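Local coordinates for putative uncharacterized protein (Chaetomium thermophilum, PDB 5F5T) that is probably required for pre-mRNA splicing, as a member of the PRP38 family of nuclear spliceosomal factors, at residues E114-R120 / D146-R151; A124-R128 / F166-L170; R73-T79 / R151-K155. All blocks are in the same frame, centred on the assembly; numbering follows the deposited sequence.

Interaction 1 of 3, residues E114-R120 / D146-R151; sequences EKFKYLR and DRRKLR
The Arg148 guanidinium lies flat against the base of Lys117, whose CB stands over the centre of one face, 3.5 Å from Arg148 CZ. A bend at chi3 (-64°) turns this group back along its own segment, where it grips Asp146 side-on: Arg148 NE donates to Asp146 OD1, and Arg148 NH2 to Asp146 OD2 at 2.7 Å, each oxygen offering its syn lone pair close to the guanidinium plane. Asp146 OD1 also receives the backbone N of Arg148 on its anti side, closing an Asx turn. The carboxylate is thus held in a fixed rotation as Arg120 arrives from the opposite direction. Arg120 NH2 reaches Asp146 OD2 at 2.8 Å in a salt bridge whose hydrogen bond is weak, the two flat groups being turned 76° apart. Arg148 NH2 sits above one face of the Arg120 guanidinium, 3.5 Å from Arg120 NH2. The shared Asp146 and Glu114, whose OE1 lies in plane at the Arg120 edge 3.4 Å from Arg120 NH1, probably offset these neighbouring charges. Leu109 O and Gly113 O take further N-H groups of Arg120 and Arg148, respectively.

Farther along, the extended chain of Lys117 slides past Leu150 and ends with NZ donating a hydrogen bond to Lys149 O at 2.6 Å; the same NZ forms a salt bridge with an acidic side chain of another protein chain. Tyr118 runs beside it. Leu150 CD2 makes a CH-pi contact over one ring face, 3.9 Å from the Tyr118 centroid and displaced toward the rim, while at the ring edge Tyr118 OH accepts a nearly straight bond (167°) from Arg151 N, 2.8 Å away. A four-residue salt-bridge network built on the Asx-turn residue Asp146 joins the corner between helices 102-115 and 117-130 to the start of the β-hairpin 149-153/158-162.

Interaction 2 of 3, residues A124-R128 / F166-L170; sequences AFYIR and FIDDL
Helical segments 124-128 and 166-170 run side by side in the same direction, their axes 10.4 Å apart at closest approach and only 8° from parallel. The Ala124 CB points toward helix 163-172 and is met by two branches: Ile167 CD1 at 3.6 Å and Leu170 CD1 at 3.7 Å. The other Leu170 methyl, CD2, comes in near the plane of the Phe125 ring, 3.8 Å from Phe125 CD1, so that the forked leucine end spans both residues. Phe125 CB in turn stands at the edge of the Phe166 ring, 4.5 Å from Phe166 CZ. This is apolar packing between helices 117-130 and 163-172 deep in the helical core of the PRP38 domain; Leu140 of helix 133-140 touches both Ala124 and Ile167, and helix 87-98 adds Ala92 against Phe125 and Phe88 against Phe166. One turn on, the contact becomes polar. Arg128 bends at chi2 (70°) and slides past Leu170, so that Arg128 NE donates a bent hydrogen bond (139°) to Leu170 O at 2.8 Å, with that oxygen at the guanidinium edge and near its plane. A buried backbone carbonyl is doubly engaged here, since a water molecule donates to Leu170 O and accepts from Arg128 NH2 at 2.9 Å. Trp182 holds the guanidinium further, through its carbonyl oxygen on Arg128 NH2 and a cation-pi contact.

Interaction 3 of 3, residues R73-T79 / R151-K155; sequences RFVGGVT and RRKGK
Lys153 CD makes a CH-pi contact over one face of the Phe74 ring, 4.0 Å from its centroid, 18° off the normal and displaced toward the rim. Phe74 CG sits between its own backbone N and carbonyl carbon (chi1 57°), which sends the ring along segment 151-155, and Phe74 CD1 comes to 3.5 Å from Lys153 CB. On the lysine side a bend at chi2 (76°) carries CD across the ring. At the other end of this pair, Phe74 CB packs on Arg151 CB at 3.8 Å, while the Arg151 NE turns away to Thr158 OG1.

The two backbones run in the same direction and form a single parallel β-bridge between Val75 and Arg152. Val75 N donates to Arg151 O at 2.8 Å, and Lys153 N returns a bond to Val75 O at 3.1 Å, so the backbone N and O of Val75 both bond to strand 149-153, as expected at a parallel bridge. Val75 O also lies 3.3 Å from Arg152 CA in a CA-H...O contact. Through the bridge, the loop after helix 61-71 is laid along strand 149-153, which pairs antiparallel with strand 158-162 in a β-hairpin. The Val75 side chain leaves the bridge toward the helical core, touching Phe88, Tyr118 and Ala121.

Beyond Gly76, whose O bonds to Ser86 OG, and Gly77, paired with the Ser86 backbone, Thr79 of the short strand 78-79 returns to the hairpin and crosses the Lys153 chain. Thr79 OG1 lies 3.6 Å from Lys153 CG, while the methyl Thr79 CG2 is turned to the backbone, 3.4 Å from Gly154 O.

Overall arrangement
Interactions 1 and 3 both use strand 149-153 and share Arg151; their centres lie about 15 Å apart. Tyr118 connects them: Tyr118 OH is 3.1 Å from Arg73 O, a probable hydrogen bond, and Tyr118 CE1 packs 3.6 Å from Phe74 CA. Interaction 2 shares helix 117-130 with interaction 1, their centres about 12 Å apart. Phe166 joins it to both others, through Phe166 CB at 4.3 Å from Leu150 CD1 and Phe166 CE1 at 4.2 Å from Val75 CG2. Interaction 2 is buried near the centre of the chain, whereas 1 and 3 lie farther out; several residues of interaction 1 face another protein chain of the assembly.

Interaction 1 of 3, residues E114-R120 / D146-R151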
# COMPACT_ATOMS: atom_id res chain seq x y z
N GLU A 114 -7.13 8.12 12.92
CA GLU A 114 -8.21 9.08 12.90
C GLU A 114 -7.66 10.44 13.31
O GLU A 114 -7.93 11.44 12.64
CB GLU A 114 -9.34 8.66 13.84
CG GLU A 114 -10.73 8.94 13.29
CD GLU A 114 -11.06 8.08 12.08
OE1 GLU A 114 -11.31 6.87 12.25
OE2 GLU A 114 -11.08 8.62 10.95
N LYS A 115 -6.86 10.48 14.37
CA LYS A 115 -6.28 11.77 14.76
C LYS A 115 -5.11 12.22 13.87
O LYS A 115 -5.03 13.39 13.48
CB LYS A 115 -5.83 11.72 16.22
CG LYS A 115 -6.97 11.53 17.22
CD LYS A 115 -6.54 11.83 18.65
CE LYS A 115 -5.87 10.63 19.30
NZ LYS A 115 -4.95 11.02 20.41
N PHE A 116 -4.20 11.30 13.54
CA PHE A 116 -3.00 11.64 12.78
C PHE A 116 -2.85 10.81 11.51
O PHE A 116 -2.52 9.61 11.56
CB PHE A 116 -1.76 11.49 13.64
CG PHE A 116 -1.90 12.06 15.02
CD1 PHE A 116 -1.98 13.44 15.21
CD2 PHE A 116 -1.94 11.23 16.12
CE1 PHE A 116 -2.11 13.96 16.49
CE2 PHE A 116 -2.07 11.75 17.39
CZ PHE A 116 -2.15 13.12 17.58
N LYS A 117 -3.05 11.46 10.38
CA LYS A 117 -3.08 10.79 9.09
C LYS A 117 -1.76 10.10 8.75
O LYS A 117 -1.77 9.02 8.16
CB LYS A 117 -3.46 11.77 7.97
CG LYS A 117 -2.66 13.06 7.97
CD LYS A 117 -3.36 14.12 7.13
CE LYS A 117 -2.47 15.32 6.91
NZ LYS A 117 -3.08 16.20 5.88
N TYR A 118 -0.63 10.71 9.07
CA TYR A 118 0.67 10.10 8.78
C TYR A 118 0.90 8.86 9.65
O TYR A 118 1.61 7.94 9.26
CB TYR A 118 1.80 11.11 8.94
CG TYR A 118 1.83 12.10 7.81
CD1 TYR A 118 2.23 11.71 6.54
CD2 TYR A 118 1.40 13.41 7.99
CE1 TYR A 118 2.23 12.60 5.48
CE2 TYR A 118 1.39 14.31 6.93
CZ TYR A 118 1.81 13.90 5.68
OH TYR A 118 1.81 14.78 4.63
N LEU A 119 0.29 8.83 10.83
CA LEU A 119 0.35 7.64 11.66
C LEU A 119 -0.38 6.49 10.97
O LEU A 119 0.07 5.34 10.99
CB LEU A 119 -0.25 7.89 13.05
CG LEU A 119 -0.18 6.71 14.02
CD1 LEU A 119 1.26 6.19 14.10
CD2 LEU A 119 -0.67 7.12 15.39
N ARG A 120 -1.52 6.80 10.35
CA ARG A 120 -2.27 5.81 9.59
C ARG A 120 -1.48 5.35 8.37
O ARG A 120 -1.51 4.17 8.01
CB ARG A 120 -3.63 6.35 9.15
CG ARG A 120 -4.39 5.41 8.22
CD ARG A 120 -5.87 5.76 8.09
NE ARG A 120 -6.51 5.88 9.39
CZ ARG A 120 -7.77 6.27 9.57
NH1 ARG A 120 -8.26 6.35 10.80
NH2 ARG A 120 -8.53 6.57 8.53
N ASP A 146 -10.60 7.11 2.94
CA ASP A 146 -9.89 8.19 3.62
C ASP A 146 -9.31 9.12 2.55
O ASP A 146 -8.41 8.75 1.80
CB ASP A 146 -8.79 7.63 4.52
CG ASP A 146 -8.20 8.67 5.46
OD1 ASP A 146 -8.37 9.88 5.23
OD2 ASP A 146 -7.55 8.25 6.45
N ARG A 147 -9.83 10.34 2.51
CA ARG A 147 -9.53 11.26 1.42
C ARG A 147 -8.60 12.39 1.85
O ARG A 147 -8.37 13.33 1.09
CB ARG A 147 -10.83 11.85 0.86
CG ARG A 147 -11.42 12.94 1.74
CD ARG A 147 -12.66 13.54 1.12
NE ARG A 147 -13.88 13.01 1.71
CZ ARG A 147 -14.72 13.72 2.45
NH1 ARG A 147 -14.46 15.00 2.70
NH2 ARG A 147 -15.81 13.16 2.95
N ARG A 148 -8.06 12.28 3.06
CA ARG A 148 -7.19 13.31 3.60
C ARG A 148 -5.93 13.49 2.76
O ARG A 148 -5.38 12.52 2.23
CB ARG A 148 -6.81 12.99 5.05
CG ARG A 148 -7.94 13.20 6.05
CD ARG A 148 -7.52 12.77 7.46
NE ARG A 148 -7.25 11.34 7.54
CZ ARG A 148 -6.78 10.74 8.63
NH1 ARG A 148 -6.54 11.43 9.73
NH2 ARG A 148 -6.55 9.43 8.61
N LYS A 149 -5.47 14.73 2.64
CA LYS A 149 -4.29 15.04 1.85
C LYS A 149 -2.99 14.64 2.54
O LYS A 149 -2.83 14.82 3.75
CB LYS A 149 -4.26 16.53 1.53
CG LYS A 149 -5.49 17.04 0.83
CD LYS A 149 -5.43 18.54 0.66
CE LYS A 149 -6.69 19.05 -0.03
NZ LYS A 149 -6.67 20.52 -0.15
N LEU A 150 -2.05 14.13 1.75
CA LEU A 150 -0.71 13.78 2.22
C LEU A 150 0.33 14.38 1.28
O LEU A 150 0.07 14.55 0.08
CB LEU A 150 -0.53 12.27 2.28
CG LEU A 150 -1.40 11.43 3.21
CD1 LEU A 150 -1.06 9.96 3.03
CD2 LEU A 150 -1.23 11.85 4.65
N ARG A 151 1.51 14.67 1.81
CA ARG A 151 2.60 15.14 0.97
C ARG A 151 3.48 13.94 0.66
O ARG A 151 3.71 13.08 1.51
CB ARG A 151 3.43 16.23 1.66
CG ARG A 151 2.64 17.46 2.05
CD ARG A 151 2.10 18.27 0.89
NE ARG A 151 3.03 18.59 -0.18
CZ ARG A 151 2.63 19.13 -1.33
NH1 ARG A 151 1.34 19.39 -1.51
NH2 ARG A 151 3.50 19.42 -2.29

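Interaction 2 of 3, residues A124-R128 / F166-L170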
# COMPACT_ATOMS: atom_id res chain seq x y z
N ALA A 124 -0.32 1.56 7.87
CA ALA A 124 -0.72 0.86 6.66
C ALA A 124 0.50 0.32 5.93
O ALA A 124 0.49 -0.81 5.44
CB ALA A 124 -1.52 1.78 5.76
N PHE A 125 1.55 1.13 5.87
CA PHE A 125 2.81 0.73 5.24
C PHE A 125 3.35 -0.52 5.93
O PHE A 125 3.64 -1.53 5.28
CB PHE A 125 3.83 1.87 5.31
CG PHE A 125 5.09 1.62 4.53
CD1 PHE A 125 5.07 0.94 3.32
CD2 PHE A 125 6.31 2.06 5.02
CE1 PHE A 125 6.24 0.72 2.61
CE2 PHE A 125 7.49 1.84 4.31
CZ PHE A 125 7.45 1.17 3.11
N TYR A 126 3.43 -0.45 7.26
CA TYR A 126 3.96 -1.55 8.06
C TYR A 126 3.13 -2.81 7.89
O TYR A 126 3.67 -3.92 7.84
CB TYR A 126 4.02 -1.14 9.54
CG TYR A 126 4.63 -2.20 10.42
CD1 TYR A 126 6.01 -2.34 10.50
CD2 TYR A 126 3.84 -3.06 11.17
CE1 TYR A 126 6.58 -3.31 11.30
CE2 TYR A 126 4.40 -4.03 11.97
CZ TYR A 126 5.77 -4.15 12.04
OH TYR A 126 6.34 -5.12 12.83
N ILE A 127 1.81 -2.64 7.82
CA ILE A 127 0.91 -3.77 7.63
C ILE A 127 1.17 -4.42 6.27
O ILE A 127 1.26 -5.65 6.18
CB ILE A 127 -0.56 -3.33 7.73
CG1 ILE A 127 -0.92 -3.05 9.19
CG2 ILE A 127 -1.48 -4.41 7.16
CD1 ILE A 127 -2.38 -2.71 9.42
N ARG A 128 1.32 -3.60 5.24
CA ARG A 128 1.61 -4.12 3.90
C ARG A 128 2.93 -4.89 3.90
O ARG A 128 3.08 -5.89 3.21
CB ARG A 128 1.65 -2.99 2.88
CG ARG A 128 2.13 -3.42 1.50
CD ARG A 128 1.09 -4.30 0.83
NE ARG A 128 1.47 -4.75 -0.50
CZ ARG A 128 2.36 -5.70 -0.75
NH1 ARG A 128 2.98 -6.32 0.24
NH2 ARG A 128 2.65 -6.03 -2.01
N PHE A 166 -2.48 6.52 -1.50
CA PHE A 166 -1.37 5.83 -0.85
C PHE A 166 -1.74 4.37 -0.57
O PHE A 166 -0.94 3.45 -0.81
CB PHE A 166 -0.98 6.56 0.44
CG PHE A 166 0.24 6.00 1.10
CD1 PHE A 166 1.48 6.08 0.48
CD2 PHE A 166 0.15 5.40 2.34
CE1 PHE A 166 2.61 5.56 1.10
CE2 PHE A 166 1.27 4.88 2.96
CZ PHE A 166 2.50 4.96 2.34
N ILE A 167 -2.95 4.15 -0.05
CA ILE A 167 -3.46 2.81 0.22
C ILE A 167 -3.53 2.00 -1.06
O ILE A 167 -3.09 0.85 -1.11
CB ILE A 167 -4.85 2.85 0.87
CG1 ILE A 167 -4.79 3.54 2.23
CG2 ILE A 167 -5.42 1.45 1.01
CD1 ILE A 167 -3.87 2.87 3.20
N ASP A 168 -4.09 2.62 -2.10
CA ASP A 168 -4.20 1.97 -3.40
C ASP A 168 -2.82 1.60 -3.93
O ASP A 168 -2.65 0.53 -4.53
CB ASP A 168 -4.93 2.87 -4.40
CG ASP A 168 -5.37 2.13 -5.64
OD1 ASP A 168 -5.87 0.99 -5.52
OD2 ASP A 168 -5.21 2.68 -6.75
N ASP A 169 -1.84 2.47 -3.71
CA ASP A 169 -0.46 2.18 -4.08
C ASP A 169 0.08 0.97 -3.34
O ASP A 169 0.73 0.11 -3.93
CB ASP A 169 0.43 3.39 -3.83
CG ASP A 169 0.34 4.43 -4.93
OD1 ASP A 169 -0.39 4.19 -5.92
OD2 ASP A 169 1.00 5.48 -4.82
N LEU A 170 -0.19 0.90 -2.04
CA LEU A 170 0.23 -0.24 -1.23
C LEU A 170 -0.39 -1.53 -1.75
O LEU A 170 0.25 -2.58 -1.76
CB LEU A 170 -0.16 -0.02 0.23
CG LEU A 170 0.54 1.09 0.99
CD1 LEU A 170 -0.10 1.26 2.36
CD2 LEU A 170 2.02 0.76 1.14
O HOH W 1 1.23 -4.21 -3.75

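Interaction 3 of 3, residues R73-T79 / R151-K155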
# COMPACT_ATOMS: atom_id res chain seq x y z
N ARG A 73 6.33 14.84 7.89
CA ARG A 73 5.53 15.81 7.16
C ARG A 73 5.25 15.31 5.75
O ARG A 73 4.64 16.02 4.94
CB ARG A 73 6.24 17.16 7.11
CG ARG A 73 6.41 17.81 8.46
CD ARG A 73 5.07 17.94 9.17
NE ARG A 73 5.20 18.58 10.48
CZ ARG A 73 5.07 17.95 11.64
NH1 ARG A 73 4.80 16.65 11.67
NH2 ARG A 73 5.20 18.63 12.77
N PHE A 74 5.73 14.11 5.44
CA PHE A 74 5.49 13.51 4.13
C PHE A 74 5.79 12.02 4.12
O PHE A 74 6.46 11.49 5.00
CB PHE A 74 6.31 14.21 3.05
CG PHE A 74 7.79 14.20 3.30
CD1 PHE A 74 8.58 13.14 2.89
CD2 PHE A 74 8.40 15.27 3.95
CE1 PHE A 74 9.94 13.13 3.12
CE2 PHE A 74 9.76 15.26 4.19
CZ PHE A 74 10.54 14.19 3.77
N VAL A 75 5.30 11.34 3.09
CA VAL A 75 5.64 9.95 2.84
C VAL A 75 6.67 9.88 1.71
O VAL A 75 6.57 10.60 0.72
CB VAL A 75 4.40 9.09 2.49
CG1 VAL A 75 3.41 9.11 3.64
CG2 VAL A 75 3.74 9.58 1.22
N GLY A 76 7.70 9.07 1.91
CA GLY A 76 8.74 8.88 0.91
C GLY A 76 9.75 7.85 1.37
O GLY A 76 9.76 7.46 2.54
N GLY A 77 10.62 7.42 0.45
CA GLY A 77 11.71 6.53 0.78
C GLY A 77 13.01 7.28 0.97
O GLY A 77 13.16 8.04 1.93
N VAL A 78 13.95 7.07 0.05
CA VAL A 78 15.22 7.79 0.08
C VAL A 78 15.25 8.79 -1.08
O VAL A 78 14.85 8.46 -2.20
CB VAL A 78 16.44 6.83 0.01
CG1 VAL A 78 16.43 5.88 1.19
CG2 VAL A 78 16.43 6.04 -1.29
N THR A 79 15.70 10.00 -0.80
CA THR A 79 15.59 11.09 -1.77
C THR A 79 16.90 11.86 -1.90
O THR A 79 17.69 11.91 -0.97
CB THR A 79 14.45 12.05 -1.37
OG1 THR A 79 13.27 11.29 -1.06
CG2 THR A 79 14.13 13.04 -2.48
N ARG A 151 1.51 14.67 1.81
CA ARG A 151 2.60 15.14 0.97
C ARG A 151 3.48 13.94 0.66
O ARG A 151 3.71 13.08 1.51
CB ARG A 151 3.43 16.23 1.66
CG ARG A 151 2.64 17.46 2.05
CD ARG A 151 2.10 18.27 0.89
NE ARG A 151 3.03 18.59 -0.18
CZ ARG A 151 2.63 19.13 -1.33
NH1 ARG A 151 1.34 19.39 -1.51
NH2 ARG A 151 3.50 19.42 -2.29
N ARG A 152 3.97 13.88 -0.58
CA ARG A 152 4.90 12.85 -0.98
C ARG A 152 6.19 13.51 -1.45
O ARG A 152 6.14 14.52 -2.13
CB ARG A 152 4.28 12.00 -2.09
CG ARG A 152 5.22 11.07 -2.82
CD ARG A 152 4.46 10.31 -3.89
NE ARG A 152 3.73 11.23 -4.77
CZ ARG A 152 2.64 10.90 -5.45
NH1 ARG A 152 2.14 9.68 -5.37
NH2 ARG A 152 2.04 11.81 -6.22
N LYS A 153 7.33 12.95 -1.09
CA LYS A 153 8.59 13.62 -1.39
C LYS A 153 9.04 13.38 -2.82
O LYS A 153 9.26 12.24 -3.23
CB LYS A 153 9.69 13.17 -0.43
CG LYS A 153 10.98 13.98 -0.56
CD LYS A 153 10.84 15.35 0.08
CE LYS A 153 12.07 16.20 -0.20
NZ LYS A 153 13.33 15.45 0.09
N GLY A 154 9.16 14.47 -3.57
CA GLY A 154 9.59 14.43 -4.95
C GLY A 154 11.05 14.83 -5.10
O GLY A 154 11.78 14.90 -4.12
N LYS A 155 11.46 15.08 -6.34
CA LYS A 155 12.84 15.46 -6.62
C LYS A 155 13.21 16.80 -5.99
O LYS A 155 14.30 16.94 -5.43
CB LYS A 155 13.07 15.50 -8.13
CG LYS A 155 13.02 14.12 -8.78
CD LYS A 155 14.17 13.25 -8.27
CE LYS A 155 13.69 12.12 -7.37
NZ LYS A 155 14.76 11.76 -6.39